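Local coordinates for chloramphenicol acetyltransferase (Bacteroides thetaiotaomicron, PDB 2I9D), which probably transfers an acetyl group from acetyl-CoA to chloramphenicol, at residues Y56-F70 and H204-L216. Residues are numbered along the deposited sequence; the frame is centred on the assembly and turned at random.
Sequences YLYAVLRAANEIPEF and HLSLFYKKVEDFL
F70 and F208 form an offset stack, centroids 5.0 Å apart and planes at 26°; F208 CD1 lies over one face of the F70 ring, while L205 CD2 and the backbone O of H204 meet its edge. F208 reaches between the helices because its chi1 of -177° sends CG away from the backbone N, bringing V60 CG1 to its ring edge and CE1 to 3.7 Å from A63 CB. Farther along, the H204 imidazole carries E69 on one face: E69 CG stands 3.8 Å from the ring centroid, a CH-pi contact, and the carboxylate stacks nearly parallel to the ring. D201 N holds H204 ND1.

F215 is a knob among A59, R62, A63 and E66. Small A59 and A63 let its ring come near the backbone, CD2 lying 3.5 Å from A59 O. The extended R62 side chain crosses that of F215 at about a right angle, their flat groups inclined to each other, with F215 CE1 over one guanidinium face and E66 OE1 at the ring edge. E66 links two cations: R62 NE meets OE2 at 2.9 Å from above the carboxylate plane, and K211 NZ reaches the anti lone pair of OE1 at 3.1 Å. Replacing R62 with a leucine would probably leave E66 OE2 without its cation and F215 less covered.

K211 bends at chi3 and chi4, so CD and CE lie along I67, whose CD1 packs 3.4 Å from F208 CA. The helix segments run at 140° to each other, roughly antiparallel, against strands 146-151 and 186-196 of the mixed sheet, the layered alpha/beta fold of CoA-dependent acyltransferases.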
ATOM      1  N   TYR A  56       9.277   8.081 -18.857  1.00 28.45           N
ATOM      2  CA  TYR A  56       8.391   8.180 -17.694  1.00 27.69           C
ATOM      3  C   TYR A  56       9.035   8.851 -16.486  1.00 27.26           C
ATOM      4  O   TYR A  56       8.339   9.482 -15.693  1.00 26.19           O
ATOM      5  CB  TYR A  56       7.672   6.862 -17.351  1.00 27.63           C
ATOM      6  CG  TYR A  56       8.499   5.695 -16.850  1.00 27.64           C
ATOM      7  CD1 TYR A  56       9.070   5.693 -15.552  1.00 26.27           C
ATOM      8  CD2 TYR A  56       8.642   4.553 -17.632  1.00 25.10           C
ATOM      9  CE1 TYR A  56       9.801   4.581 -15.087  1.00 25.20           C
ATOM     10  CE2 TYR A  56       9.366   3.441 -17.174  1.00 26.11           C
ATOM     11  CZ  TYR A  56       9.927   3.461 -15.911  1.00 27.16           C
ATOM     12  OH  TYR A  56      10.629   2.363 -15.486  1.00 30.22           O
ATOM     13  N   LEU A  57      10.364   8.771 -16.395  1.00 27.68           N
ATOM     14  CA  LEU A  57      11.087   9.478 -15.348  1.00 28.09           C
ATOM     15  C   LEU A  57      10.881  10.983 -15.523  1.00 28.88           C
ATOM     16  O   LEU A  57      10.600  11.718 -14.550  1.00 28.98           O
ATOM     17  CB  LEU A  57      12.579   9.104 -15.351  1.00 28.00           C
ATOM     18  CG  LEU A  57      13.377   9.462 -14.086  1.00 27.79           C
ATOM     19  CD1 LEU A  57      12.940   8.545 -12.938  1.00 27.01           C
ATOM     20  CD2 LEU A  57      14.916   9.335 -14.298  1.00 26.40           C
ATOM     21  N   TYR A  58      10.999  11.437 -16.765  1.00 29.63           N
ATOM     22  CA  TYR A  58      10.739  12.832 -17.077  1.00 30.61           C
ATOM     23  C   TYR A  58       9.298  13.245 -16.750  1.00 29.89           C
ATOM     24  O   TYR A  58       9.071  14.290 -16.115  1.00 29.04           O
ATOM     25  CB  TYR A  58      11.042  13.131 -18.553  1.00 32.73           C
ATOM     26  CG  TYR A  58      10.745  14.564 -18.902  1.00 34.90           C
ATOM     27  CD1 TYR A  58      11.545  15.584 -18.411  1.00 37.62           C
ATOM     28  CD2 TYR A  58       9.636  14.906 -19.665  1.00 37.36           C
ATOM     29  CE1 TYR A  58      11.283  16.914 -18.697  1.00 39.35           C
ATOM     30  CE2 TYR A  58       9.360  16.249 -19.967  1.00 41.31           C
ATOM     31  CZ  TYR A  58      10.197  17.244 -19.465  1.00 39.72           C
ATOM     32  OH  TYR A  58       9.967  18.577 -19.739  1.00 41.60           O
ATOM     33  N   ALA A  59       8.342  12.427 -17.204  1.00 29.48           N
ATOM     34  CA  ALA A  59       6.912  12.682 -16.977  1.00 29.41           C
ATOM     35  C   ALA A  59       6.626  12.910 -15.503  1.00 29.36           C
ATOM     36  O   ALA A  59       5.922  13.857 -15.137  1.00 29.86           O
ATOM     37  CB  ALA A  59       6.065  11.532 -17.518  1.00 28.90           C
ATOM     38  N   VAL A  60       7.185  12.041 -14.659  1.00 28.79           N
ATOM     39  CA  VAL A  60       6.967  12.117 -13.224  1.00 27.95           C
ATOM     40  C   VAL A  60       7.639  13.376 -12.649  1.00 27.92           C
ATOM     41  O   VAL A  60       7.035  14.100 -11.840  1.00 27.10           O
ATOM     42  CB  VAL A  60       7.468  10.813 -12.512  1.00 28.39           C
ATOM     43  CG1 VAL A  60       7.676  11.032 -10.992  1.00 26.89           C
ATOM     44  CG2 VAL A  60       6.524   9.661 -12.769  1.00 26.94           C
ATOM     45  N   LEU A  61       8.885  13.625 -13.066  1.00 28.04           N
ATOM     46  CA  LEU A  61       9.672  14.757 -12.536  1.00 28.57           C
ATOM     47  C   LEU A  61       9.031  16.106 -12.921  1.00 29.53           C
ATOM     48  O   LEU A  61       8.963  17.043 -12.091  1.00 29.48           O
ATOM     49  CB  LEU A  61      11.134  14.696 -13.004  1.00 27.82           C
ATOM     50  CG  LEU A  61      12.123  15.695 -12.386  1.00 27.97           C
ATOM     51  CD1 LEU A  61      12.191  15.558 -10.867  1.00 26.15           C
ATOM     52  CD2 LEU A  61      13.483  15.521 -12.984  1.00 26.75           C
ATOM     53  N   ARG A  62       8.551  16.174 -14.164  1.00 30.49           N
ATOM     54  CA  ARG A  62       7.868  17.347 -14.684  1.00 32.16           C
ATOM     55  C   ARG A  62       6.569  17.635 -13.944  1.00 31.84           C
ATOM     56  O   ARG A  62       6.312  18.782 -13.601  1.00 32.45           O
ATOM     57  CB  ARG A  62       7.617  17.219 -16.189  1.00 33.09           C
ATOM     58  CG  ARG A  62       6.905  18.454 -16.807  1.00 37.83           C
ATOM     59  CD  ARG A  62       7.161  18.582 -18.306  1.00 43.27           C
ATOM     60  NE  ARG A  62       6.272  19.558 -18.935  1.00 48.94           N
ATOM     61  CZ  ARG A  62       6.266  19.836 -20.240  1.00 52.82           C
ATOM     62  NH1 ARG A  62       7.115  19.211 -21.064  1.00 53.99           N
ATOM     63  NH2 ARG A  62       5.405  20.735 -20.726  1.00 52.28           N
ATOM     64  N   ALA A  63       5.758  16.608 -13.687  1.00 32.27           N
ATOM     65  CA  ALA A  63       4.522  16.782 -12.900  1.00 32.33           C
ATOM     66  C   ALA A  63       4.762  17.323 -11.481  1.00 32.54           C
ATOM     67  O   ALA A  63       3.978  18.128 -10.968  1.00 32.82           O
ATOM     68  CB  ALA A  63       3.720  15.481 -12.864  1.00 32.06           C
ATOM     69  N   ALA A  64       5.860  16.893 -10.858  1.00 33.08           N
ATOM     70  CA  ALA A  64       6.204  17.299  -9.486  1.00 33.26           C
ATOM     71  C   ALA A  64       6.646  18.764  -9.462  1.00 33.49           C
ATOM     72  O   ALA A  64       6.372  19.515  -8.513  1.00 33.33           O
ATOM     73  CB  ALA A  64       7.299  16.402  -8.930  1.00 32.50           C
ATOM     74  N   ASN A  65       7.350  19.157 -10.514  1.00 33.79           N
ATOM     75  CA  ASN A  65       7.736  20.542 -10.680  1.00 34.24           C
ATOM     76  C   ASN A  65       6.537  21.428 -10.985  1.00 34.98           C
ATOM     77  O   ASN A  65       6.435  22.530 -10.419  1.00 35.29           O
ATOM     78  CB  ASN A  65       8.814  20.652 -11.745  1.00 34.35           C
ATOM     79  CG  ASN A  65      10.190  20.387 -11.178  1.00 34.18           C
ATOM     80  OD1 ASN A  65      10.771  21.257 -10.540  1.00 33.96           O
ATOM     81  ND2 ASN A  65      10.709  19.181 -11.388  1.00 34.53           N
ATOM     82  N   GLU A  66       5.604  20.919 -11.805  1.00 34.68           N
ATOM     83  CA  GLU A  66       4.473  21.737 -12.285  1.00 35.47           C
ATOM     84  C   GLU A  66       3.314  21.907 -11.325  1.00 34.86           C
ATOM     85  O   GLU A  66       2.534  22.835 -11.492  1.00 34.43           O
ATOM     86  CB  GLU A  66       3.988  21.305 -13.675  1.00 35.04           C
ATOM     87  CG  GLU A  66       4.976  21.670 -14.770  1.00 36.38           C
ATOM     88  CD  GLU A  66       4.484  21.349 -16.185  1.00 37.05           C
ATOM     89  OE1 GLU A  66       3.334  20.882 -16.346  1.00 40.47           O
ATOM     90  OE2 GLU A  66       5.257  21.571 -17.143  1.00 39.59           O
ATOM     91  N   ILE A  67       3.231  21.045 -10.308  1.00 34.83           N
ATOM     92  CA  ILE A  67       2.200  21.141  -9.275  1.00 34.68           C
ATOM     93  C   ILE A  67       2.885  21.555  -7.975  1.00 35.55           C
ATOM     94  O   ILE A  67       3.585  20.744  -7.364  1.00 36.72           O
ATOM     95  CB  ILE A  67       1.406  19.798  -9.118  1.00 34.51           C
ATOM     96  CG1 ILE A  67       0.794  19.386 -10.457  1.00 34.04           C
ATOM     97  CG2 ILE A  67       0.297  19.913  -8.085  1.00 33.49           C
ATOM     98  CD1 ILE A  67       0.445  17.910 -10.562  1.00 34.12           C
ATOM     99  N   PRO A  68       2.699  22.819  -7.541  1.00 35.78           N
ATOM    100  CA  PRO A  68       3.584  23.364  -6.505  1.00 35.47           C
ATOM    101  C   PRO A  68       3.478  22.680  -5.146  1.00 34.87           C
ATOM    102  O   PRO A  68       4.391  22.792  -4.338  1.00 35.65           O
ATOM    103  CB  PRO A  68       3.166  24.852  -6.409  1.00 34.96           C
ATOM    104  CG  PRO A  68       1.800  24.911  -6.929  1.00 36.05           C
ATOM    105  CD  PRO A  68       1.665  23.797  -7.952  1.00 36.31           C
ATOM    106  N   GLU A  69       2.375  21.990  -4.882  1.00 34.26           N
ATOM    107  CA  GLU A  69       2.208  21.270  -3.622  1.00 33.07           C
ATOM    108  C   GLU A  69       3.257  20.162  -3.456  1.00 31.87           C
ATOM    109  O   GLU A  69       3.558  19.762  -2.339  1.00 31.36           O
ATOM    110  CB  GLU A  69       0.788  20.692  -3.521  1.00 33.27           C
ATOM    111  CG  GLU A  69      -0.291  21.727  -3.138  1.00 35.24           C
ATOM    112  CD  GLU A  69      -0.690  22.629  -4.307  1.00 34.35           C
ATOM    113  OE1 GLU A  69      -0.304  22.367  -5.453  1.00 34.71           O
ATOM    114  OE2 GLU A  69      -1.402  23.610  -4.078  1.00 37.72           O
ATOM    115  N   PHE A  70       3.802  19.693  -4.578  1.00 30.63           N
ATOM    116  CA  PHE A  70       4.801  18.623  -4.609  1.00 30.50           C
ATOM    117  C   PHE A  70       6.232  19.137  -4.423  1.00 30.05           C
ATOM    118  O   PHE A  70       7.181  18.366  -4.473  1.00 30.94           O
ATOM    119  CB  PHE A  70       4.651  17.791  -5.909  1.00 30.25           C
ATOM    120  CG  PHE A  70       3.392  16.934  -5.931  1.00 30.56           C
ATOM    121  CD1 PHE A  70       3.449  15.579  -5.587  1.00 30.91           C
ATOM    122  CD2 PHE A  70       2.151  17.498  -6.266  1.00 30.32           C
ATOM    123  CE1 PHE A  70       2.295  14.787  -5.579  1.00 30.75           C
ATOM    124  CE2 PHE A  70       0.985  16.729  -6.262  1.00 32.20           C
ATOM    125  CZ  PHE A  70       1.051  15.364  -5.915  1.00 32.34           C
ATOM    126  N   HIS A 204      -4.623  16.912  -5.174  1.00 32.78           N
ATOM    127  CA  HIS A 204      -3.319  17.144  -5.822  1.00 31.70           C
ATOM    128  C   HIS A 204      -2.759  15.860  -6.420  1.00 30.74           C
ATOM    129  O   HIS A 204      -2.089  15.882  -7.450  1.00 30.79           O
ATOM    130  CB  HIS A 204      -2.356  17.799  -4.839  1.00 31.42           C
ATOM    131  CG  HIS A 204      -2.965  18.951  -4.121  1.00 32.11           C
ATOM    132  ND1 HIS A 204      -3.388  18.870  -2.812  1.00 33.52           N
ATOM    133  CD2 HIS A 204      -3.277  20.201  -4.546  1.00 31.27           C
ATOM    134  CE1 HIS A 204      -3.910  20.030  -2.454  1.00 32.04           C
ATOM    135  NE2 HIS A 204      -3.854  20.851  -3.489  1.00 30.20           N
ATOM    136  N   LEU A 205      -3.079  14.737  -5.788  1.00 29.86           N
ATOM    137  CA  LEU A 205      -2.715  13.432  -6.317  1.00 29.24           C
ATOM    138  C   LEU A 205      -3.433  13.154  -7.637  1.00 30.04           C
ATOM    139  O   LEU A 205      -2.833  12.621  -8.585  1.00 29.61           O
ATOM    140  CB  LEU A 205      -3.030  12.345  -5.289  1.00 28.36           C
ATOM    141  CG  LEU A 205      -2.101  12.369  -4.065  1.00 27.55           C
ATOM    142  CD1 LEU A 205      -2.584  11.465  -2.932  1.00 25.40           C
ATOM    143  CD2 LEU A 205      -0.654  12.033  -4.458  1.00 26.19           C
ATOM    144  N   SER A 206      -4.723  13.515  -7.688  1.00 30.64           N
ATOM    145  CA  SER A 206      -5.526  13.440  -8.916  1.00 31.22           C
ATOM    146  C   SER A 206      -4.859  14.196 -10.075  1.00 31.40           C
ATOM    147  O   SER A 206      -4.654  13.638 -11.154  1.00 31.51           O
ATOM    148  CB  SER A 206      -6.910  14.022  -8.638  1.00 31.46           C
ATOM    149  OG  SER A 206      -7.893  13.373  -9.382  1.00 33.43           O
ATOM    150  N   LEU A 207      -4.484  15.458  -9.829  1.00 31.75           N
ATOM    151  CA  LEU A 207      -3.782  16.284 -10.828  1.00 31.54           C
ATOM    152  C   LEU A 207      -2.418  15.760 -11.190  1.00 30.91           C
ATOM    153  O   LEU A 207      -2.011  15.858 -12.355  1.00 31.05           O
ATOM    154  CB  LEU A 207      -3.565  17.722 -10.326  1.00 32.32           C
ATOM    155  CG  LEU A 207      -4.656  18.601  -9.745  1.00 34.71           C
ATOM    156  CD1 LEU A 207      -4.068  19.999  -9.511  1.00 36.15           C
ATOM    157  CD2 LEU A 207      -5.907  18.653 -10.660  1.00 36.38           C
ATOM    158  N   PHE A 208      -1.673  15.256 -10.196  1.00 30.04           N
ATOM    159  CA  PHE A 208      -0.377  14.600 -10.486  1.00 29.14           C
ATOM    160  C   PHE A 208      -0.504  13.466 -11.503  1.00 28.85           C
ATOM    161  O   PHE A 208       0.153  13.478 -12.541  1.00 29.37           O
ATOM    162  CB  PHE A 208       0.288  14.093  -9.205  1.00 29.40           C
ATOM    163  CG  PHE A 208       1.634  13.476  -9.430  1.00 28.59           C
ATOM    164  CD1 PHE A 208       2.782  14.269  -9.427  1.00 29.14           C
ATOM    165  CD2 PHE A 208       1.757  12.107  -9.613  1.00 27.39           C
ATOM    166  CE1 PHE A 208       4.037  13.707  -9.616  1.00 29.76           C
ATOM    167  CE2 PHE A 208       3.003  11.518  -9.810  1.00 29.33           C
ATOM    168  CZ  PHE A 208       4.150  12.330  -9.822  1.00 30.71           C
ATOM    169  N   TYR A 209      -1.349  12.490 -11.206  1.00 28.56           N
ATOM    170  CA  TYR A 209      -1.548  11.356 -12.098  1.00 29.83           C
ATOM    171  C   TYR A 209      -2.127  11.732 -13.483  1.00 31.45           C
ATOM    172  O   TYR A 209      -1.681  11.198 -14.516  1.00 31.32           O
ATOM    173  CB  TYR A 209      -2.426  10.294 -11.409  1.00 28.72           C
ATOM    174  CG  TYR A 209      -1.677   9.458 -10.380  1.00 28.87           C
ATOM    175  CD1 TYR A 209      -1.890   9.638  -9.003  1.00 25.35           C
ATOM    176  CD2 TYR A 209      -0.749   8.481 -10.784  1.00 28.72           C
ATOM    177  CE1 TYR A 209      -1.217   8.867  -8.074  1.00 24.53           C
ATOM    178  CE2 TYR A 209      -0.059   7.712  -9.838  1.00 27.20           C
ATOM    179  CZ  TYR A 209      -0.298   7.915  -8.493  1.00 24.54           C
ATOM    180  OH  TYR A 209       0.363   7.147  -7.570  1.00 24.87           O
ATOM    181  N   LYS A 210      -3.121  12.635 -13.494  1.00 33.23           N
ATOM    182  CA  LYS A 210      -3.646  13.193 -14.740  1.00 34.73           C
ATOM    183  C   LYS A 210      -2.483  13.753 -15.558  1.00 34.62           C
ATOM    184  O   LYS A 210      -2.298  13.392 -16.723  1.00 34.83           O
ATOM    185  CB  LYS A 210      -4.703  14.276 -14.456  1.00 36.20           C
ATOM    186  CG  LYS A 210      -5.332  14.902 -15.691  1.00 39.23           C
ATOM    187  CD  LYS A 210      -6.209  13.887 -16.437  1.00 43.10           C
ATOM    188  CE  LYS A 210      -6.804  14.455 -17.767  1.00 43.42           C
ATOM    189  NZ  LYS A 210      -7.549  13.373 -18.529  1.00 42.82           N
ATOM    190  N   LYS A 211      -1.671  14.587 -14.918  1.00 34.93           N
ATOM    191  CA  LYS A 211      -0.506  15.210 -15.549  1.00 35.20           C
ATOM    192  C   LYS A 211       0.541  14.205 -16.088  1.00 34.82           C
ATOM    193  O   LYS A 211       0.966  14.314 -17.231  1.00 34.97           O
ATOM    194  CB  LYS A 211       0.112  16.197 -14.572  1.00 35.45           C
ATOM    195  CG  LYS A 211       0.944  17.293 -15.214  1.00 36.81           C
ATOM    196  CD  LYS A 211       1.377  18.337 -14.172  1.00 36.63           C
ATOM    197  CE  LYS A 211       0.366  19.492 -14.039  1.00 38.03           C
ATOM    198  NZ  LYS A 211       0.493  20.434 -15.178  1.00 39.61           N
ATOM    199  N   VAL A 212       0.922  13.205 -15.287  1.00 34.08           N
ATOM    200  CA  VAL A 212       1.843  12.164 -15.761  1.00 32.98           C
ATOM    201  C   VAL A 212       1.285  11.405 -16.983  1.00 33.11           C
ATOM    202  O   VAL A 212       1.999  11.190 -17.969  1.00 32.16           O
ATOM    203  CB  VAL A 212       2.193  11.160 -14.630  1.00 32.80           C
ATOM    204  CG1 VAL A 212       2.935   9.914 -15.181  1.00 31.30           C
ATOM    205  CG2 VAL A 212       2.999  11.849 -13.560  1.00 31.99           C
ATOM    206  N   GLU A 213       0.021  10.995 -16.904  1.00 33.44           N
ATOM    207  CA  GLU A 213      -0.607  10.274 -18.009  1.00 34.81           C
ATOM    208  C   GLU A 213      -0.655  11.108 -19.305  1.00 35.55           C
ATOM    209  O   GLU A 213      -0.322  10.595 -20.367  1.00 35.91           O
ATOM    210  CB  GLU A 213      -2.006   9.777 -17.632  1.00 34.42           C
ATOM    211  CG  GLU A 213      -2.651   8.915 -18.711  1.00 34.41           C
ATOM    212  CD  GLU A 213      -3.955   8.313 -18.250  1.00 35.29           C
ATOM    213  OE1 GLU A 213      -4.967   9.039 -18.257  1.00 37.30           O
ATOM    214  OE2 GLU A 213      -3.977   7.122 -17.878  1.00 34.23           O
ATOM    215  N   ASP A 214      -1.040  12.380 -19.203  1.00 36.96           N
ATOM    216  CA  ASP A 214      -1.012  13.301 -20.351  1.00 39.11           C
ATOM    217  C   ASP A 214       0.327  13.268 -21.099  1.00 39.07           C
ATOM    218  O   ASP A 214       0.316  13.289 -22.323  1.00 39.44           O
ATOM    219  CB  ASP A 214      -1.364  14.763 -19.968  1.00 39.24           C
ATOM    220  CG  ASP A 214      -2.847  14.957 -19.587  1.00 42.68           C
ATOM    221  OD1 ASP A 214      -3.682  14.041 -19.846  1.00 45.51           O
ATOM    222  OD2 ASP A 214      -3.172  16.038 -19.006  1.00 43.06           O
ATOM    223  N   PHE A 215       1.452  13.229 -20.379  1.00 39.50           N
ATOM    224  CA  PHE A 215       2.777  13.218 -21.011  1.00 40.30           C
ATOM    225  C   PHE A 215       3.064  11.879 -21.679  1.00 40.31           C
ATOM    226  O   PHE A 215       3.837  11.812 -22.637  1.00 39.82           O
ATOM    227  CB  PHE A 215       3.932  13.512 -20.017  1.00 41.19           C
ATOM    228  CG  PHE A 215       3.850  14.862 -19.304  1.00 42.86           C
ATOM    229  CD1 PHE A 215       3.716  16.060 -20.019  1.00 45.12           C
ATOM    230  CD2 PHE A 215       3.977  14.934 -17.903  1.00 43.17           C
ATOM    231  CE1 PHE A 215       3.660  17.313 -19.342  1.00 44.25           C
ATOM    232  CE2 PHE A 215       3.922  16.168 -17.231  1.00 43.24           C
ATOM    233  CZ  PHE A 215       3.753  17.358 -17.955  1.00 42.82           C
ATOM    234  N   LEU A 216       2.437  10.820 -21.173  1.00 40.81           N
ATOM    235  CA  LEU A 216       2.747   9.443 -21.602  1.00 41.63           C
ATOM    236  C   LEU A 216       1.814   8.786 -22.668  1.00 42.25           C
ATOM    237  O   LEU A 216       2.286   7.921 -23.413  1.00 41.92           O
ATOM    238  CB  LEU A 216       2.974   8.535 -20.385  1.00 41.35           C
ATOM    239  CG  LEU A 216       4.112   8.899 -19.420  1.00 41.19           C
ATOM    240  CD1 LEU A 216       4.056   8.008 -18.183  1.00 39.41           C
ATOM    241  CD2 LEU A 216       5.495   8.815 -20.078  1.00 40.20           C
TER